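Long-range contact in CalS13 (Micromonospora echinospora, PDB 4ZAS), which probably transfers an amino group onto a nucleotide-linked keto sugar with the help of pyridoxal 5'-phosphate: residues I71-G85 with S228-Y240. Residues are numbered along the deposited sequence; the frame is centred on the assembly and turned at random.
Sequences IGNPRVVSVNCGTAG and SGGFVVLPDDDLY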
# COMPACT_ATOMS: atom_id res chain seq x y z
N ILE A 71 23.96 0.16 -4.28
CA ILE A 71 24.05 0.65 -2.92
C ILE A 71 25.21 -0.06 -2.23
O ILE A 71 25.84 0.49 -1.35
CB ILE A 71 22.73 0.46 -2.19
CG1 ILE A 71 21.67 1.38 -2.78
CG2 ILE A 71 22.89 0.69 -0.69
CD1 ILE A 71 20.36 1.31 -2.11
N GLY A 72 25.49 -1.28 -2.65
CA GLY A 72 26.58 -2.02 -2.04
C GLY A 72 26.12 -2.78 -0.82
O GLY A 72 26.93 -3.17 0.00
N ASN A 73 24.81 -2.99 -0.72
CA ASN A 73 24.16 -3.77 0.34
C ASN A 73 23.04 -4.61 -0.28
O ASN A 73 22.05 -4.06 -0.78
CB ASN A 73 23.59 -2.85 1.41
CG ASN A 73 22.98 -3.61 2.58
OD1 ASN A 73 22.78 -4.83 2.51
ND2 ASN A 73 22.64 -2.89 3.64
N PRO A 74 23.20 -5.94 -0.27
CA PRO A 74 22.25 -6.82 -0.96
C PRO A 74 20.87 -6.95 -0.29
O PRO A 74 19.93 -7.44 -0.93
CB PRO A 74 23.00 -8.16 -0.97
CG PRO A 74 23.88 -8.11 0.23
CD PRO A 74 24.32 -6.68 0.33
N ARG A 75 20.75 -6.53 0.97
CA ARG A 75 19.50 -6.72 1.72
C ARG A 75 18.43 -5.72 1.36
O ARG A 75 18.01 -4.90 2.19
CB ARG A 75 19.78 -6.66 3.22
CG ARG A 75 20.75 -7.74 3.69
CD ARG A 75 21.49 -7.25 4.88
NE ARG A 75 22.61 -8.12 5.19
CZ ARG A 75 23.85 -7.66 5.24
NH1 ARG A 75 24.05 -6.38 4.96
NH2 ARG A 75 24.88 -8.46 5.51
N VAL A 76 17.95 -5.80 0.13
CA VAL A 76 16.97 -4.86 -0.38
C VAL A 76 15.60 -5.52 -0.48
O VAL A 76 15.44 -6.56 -1.11
CB VAL A 76 17.40 -4.31 -1.74
CG1 VAL A 76 16.35 -3.32 -2.28
CG2 VAL A 76 18.75 -3.62 -1.63
N VAL A 77 14.62 -4.91 0.17
CA VAL A 77 13.25 -5.39 0.10
C VAL A 77 12.38 -4.34 -0.58
O VAL A 77 12.07 -3.32 0.03
CB VAL A 77 12.72 -5.72 1.51
CG1 VAL A 77 11.26 -6.18 1.44
CG2 VAL A 77 13.59 -6.78 2.16
N SER A 78 11.97 -4.58 -1.82
CA SER A 78 11.09 -3.63 -2.52
C SER A 78 9.70 -3.59 -1.85
O SER A 78 9.27 -4.56 -1.19
CB SER A 78 10.97 -3.99 -4.01
OG SER A 78 10.34 -5.26 -4.19
N VAL A 79 9.02 -2.44 -1.96
CA VAL A 79 7.68 -2.25 -1.40
C VAL A 79 6.89 -1.35 -2.35
O VAL A 79 7.47 -0.76 -3.25
CB VAL A 79 7.71 -1.65 0.02
CG1 VAL A 79 8.04 -2.71 1.10
CG2 VAL A 79 8.66 -0.45 0.07
N ASN A 80 5.58 -1.23 -2.15
CA ASN A 80 4.74 -0.56 -3.15
C ASN A 80 4.73 0.97 -3.01
O ASN A 80 4.08 1.65 -3.80
CB ASN A 80 3.29 -1.15 -3.18
CG ASN A 80 2.55 -1.05 -1.84
OD1 ASN A 80 3.05 -0.50 -0.86
ND2 ASN A 80 1.32 -1.56 -1.83
N CYS A 81 5.40 1.49 -1.98
CA CYS A 81 5.73 2.93 -1.84
C CYS A 81 6.66 3.15 -0.64
O CYS A 81 6.82 2.26 0.20
CB CYS A 81 4.49 3.81 -1.68
SG CYS A 81 3.43 3.45 -0.30
N GLY A 82 7.24 4.35 -0.56
CA GLY A 82 8.15 4.70 0.51
C GLY A 82 7.50 4.73 1.89
O GLY A 82 8.09 4.32 2.88
N THR A 83 6.28 5.25 1.95
CA THR A 83 5.54 5.31 3.20
C THR A 83 5.31 3.90 3.75
O THR A 83 5.39 3.66 4.96
CB THR A 83 4.21 6.02 3.00
OG1 THR A 83 4.42 7.25 2.30
CG2 THR A 83 3.55 6.29 4.33
N ALA A 84 5.02 2.96 2.85
CA ALA A 84 4.86 1.56 3.25
C ALA A 84 6.20 1.01 3.74
O ALA A 84 6.22 0.21 4.67
CB ALA A 84 4.29 0.72 2.12
N GLY A 85 7.31 1.43 3.12
CA GLY A 85 8.62 1.04 3.61
C GLY A 85 8.80 1.48 5.07
O GLY A 85 9.28 0.72 5.92
N SER A 228 5.09 3.83 -8.96
CA SER A 228 4.97 3.92 -7.52
C SER A 228 5.93 2.90 -6.96
O SER A 228 6.27 1.93 -7.64
CB SER A 228 3.56 3.65 -7.06
OG SER A 228 2.65 4.50 -7.72
N GLY A 229 6.39 3.13 -5.74
CA GLY A 229 7.28 2.17 -5.13
C GLY A 229 8.31 2.71 -4.16
O GLY A 229 8.48 3.93 -3.98
N GLY A 230 9.02 1.78 -3.56
CA GLY A 230 10.10 2.10 -2.66
C GLY A 230 10.85 0.83 -2.37
O GLY A 230 10.59 -0.22 -2.94
N PHE A 231 11.81 0.94 -1.47
CA PHE A 231 12.46 -0.25 -0.94
C PHE A 231 13.08 0.07 0.40
O PHE A 231 13.29 1.24 0.73
CB PHE A 231 13.49 -0.80 -1.92
CG PHE A 231 14.53 0.21 -2.35
CD1 PHE A 231 14.33 1.00 -3.45
CD2 PHE A 231 15.72 0.34 -1.65
CE1 PHE A 231 15.30 1.90 -3.85
CE2 PHE A 231 16.68 1.24 -2.05
CZ PHE A 231 16.47 2.03 -3.15
N VAL A 232 13.30 -0.98 1.18
CA VAL A 232 13.93 -0.88 2.48
C VAL A 232 15.29 -1.57 2.43
O VAL A 232 15.40 -2.67 1.86
CB VAL A 232 13.04 -1.50 3.57
CG1 VAL A 232 13.68 -1.34 4.92
CG2 VAL A 232 11.65 -0.89 3.52
N VAL A 233 16.32 -0.94 3.00
CA VAL A 233 17.67 -1.53 3.07
C VAL A 233 17.99 -1.89 4.52
O VAL A 233 17.87 -1.08 5.43
CB VAL A 233 18.73 -0.56 2.48
CG1 VAL A 233 20.09 -1.25 2.37
CG2 VAL A 233 18.29 -0.05 1.11
N LEU A 234 18.40 -3.13 4.74
CA LEU A 234 18.61 -3.60 6.10
C LEU A 234 20.09 -3.80 6.39
O LEU A 234 20.85 -4.20 5.51
CB LEU A 234 17.84 -4.91 6.33
CG LEU A 234 16.30 -4.87 6.43
CD1 LEU A 234 15.77 -3.72 7.27
CD2 LEU A 234 15.70 -4.80 5.05
N PRO A 235 20.50 -3.55 7.64
CA PRO A 235 21.90 -3.70 8.05
C PRO A 235 22.30 -5.12 8.36
O PRO A 235 23.51 -5.36 8.42
CB PRO A 235 22.00 -2.83 9.30
CG PRO A 235 20.64 -2.83 9.85
CD PRO A 235 19.69 -2.87 8.66
N ASP A 236 21.36 -6.04 8.57
CA ASP A 236 21.72 -7.46 8.79
C ASP A 236 20.66 -8.47 8.31
O ASP A 236 19.55 -8.12 7.95
CB ASP A 236 22.05 -7.72 10.26
CG ASP A 236 20.96 -7.27 11.21
OD1 ASP A 236 19.88 -7.88 11.20
OD2 ASP A 236 21.21 -6.34 12.02
N ASP A 237 21.04 -9.73 8.32
CA ASP A 237 20.19 -10.76 7.76
C ASP A 237 18.92 -11.04 8.59
O ASP A 237 17.90 -11.42 8.03
CB ASP A 237 21.00 -12.05 7.57
CG ASP A 237 22.09 -11.90 6.51
OD1 ASP A 237 22.09 -10.88 5.78
OD2 ASP A 237 22.95 -12.80 6.37
N ASP A 238 18.95 -10.86 9.91
CA ASP A 238 17.74 -11.09 10.70
C ASP A 238 16.65 -10.10 10.31
O ASP A 238 15.50 -10.48 10.07
CB ASP A 238 17.99 -10.97 12.20
CG ASP A 238 18.74 -12.14 12.76
OD1 ASP A 238 18.91 -13.14 12.03
OD2 ASP A 238 19.15 -12.07 13.95
N LEU A 239 17.03 -8.83 10.24
CA LEU A 239 16.07 -7.81 9.91
C LEU A 239 15.59 -7.99 8.46
O LEU A 239 14.40 -7.81 8.17
CB LEU A 239 16.67 -6.42 10.13
CG LEU A 239 16.99 -6.06 11.58
CD1 LEU A 239 17.51 -4.65 11.66
CD2 LEU A 239 15.76 -6.20 12.44
N TYR A 240 16.49 -8.39 7.56
CA TYR A 240 16.13 -8.62 6.17
C TYR A 240 15.10 -9.75 6.04
O TYR A 240 14.10 -9.61 5.34
CB TYR A 240 17.36 -8.97 5.34
CG TYR A 240 17.01 -9.38 3.93
CD1 TYR A 240 16.75 -8.43 2.96
CD2 TYR A 240 16.92 -10.73 3.57
CE1 TYR A 240 16.43 -8.80 1.66
CE2 TYR A 240 16.60 -11.10 2.28
CZ TYR A 240 16.35 -10.13 1.33
OH TYR A 240 16.03 -10.49 0.04
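The aliphatic part of R75 lies against the ring of Y240, R75 CB 3.5 Å from Y240 CD1, while the extended chain carries the guanidinium on to D237. There R75 NE donates an almost straight bond (177°) to D237 OD1 at 2.9 Å, and P235 O sits over one face. Arginine suits this place because its CB-CG stem lines Y240 and its flat guanidinium presents NE in plane to D237; an alanine here would probably leave D237 without its cation and uncover one flank of the Y240 ring. Nearby, N73 ND2 reaches L234 O at 2.9 Å, and N73 OD1 accepts from R75 N, closing an Asx turn. Strands 76-79 and 230-233 run antiparallel, V77 and V232 exchanging two backbone bonds, V79 and G230 two more. V77 CG2 meets Y240 CE1 at 3.5 Å; on the other face V76 CG1 and I71 CD1 reach the F231 ring. G230 fits because a CB would strike G82 N. Strand 76-79 is the outermost, within this chain, of the seven-stranded sheet, beside 230-233, which pairs in turn with 213-217; helix 58-71 covers the F231 face, helix 237-247 the V77 face, and helix 82-94 begins at the cofactor phosphate.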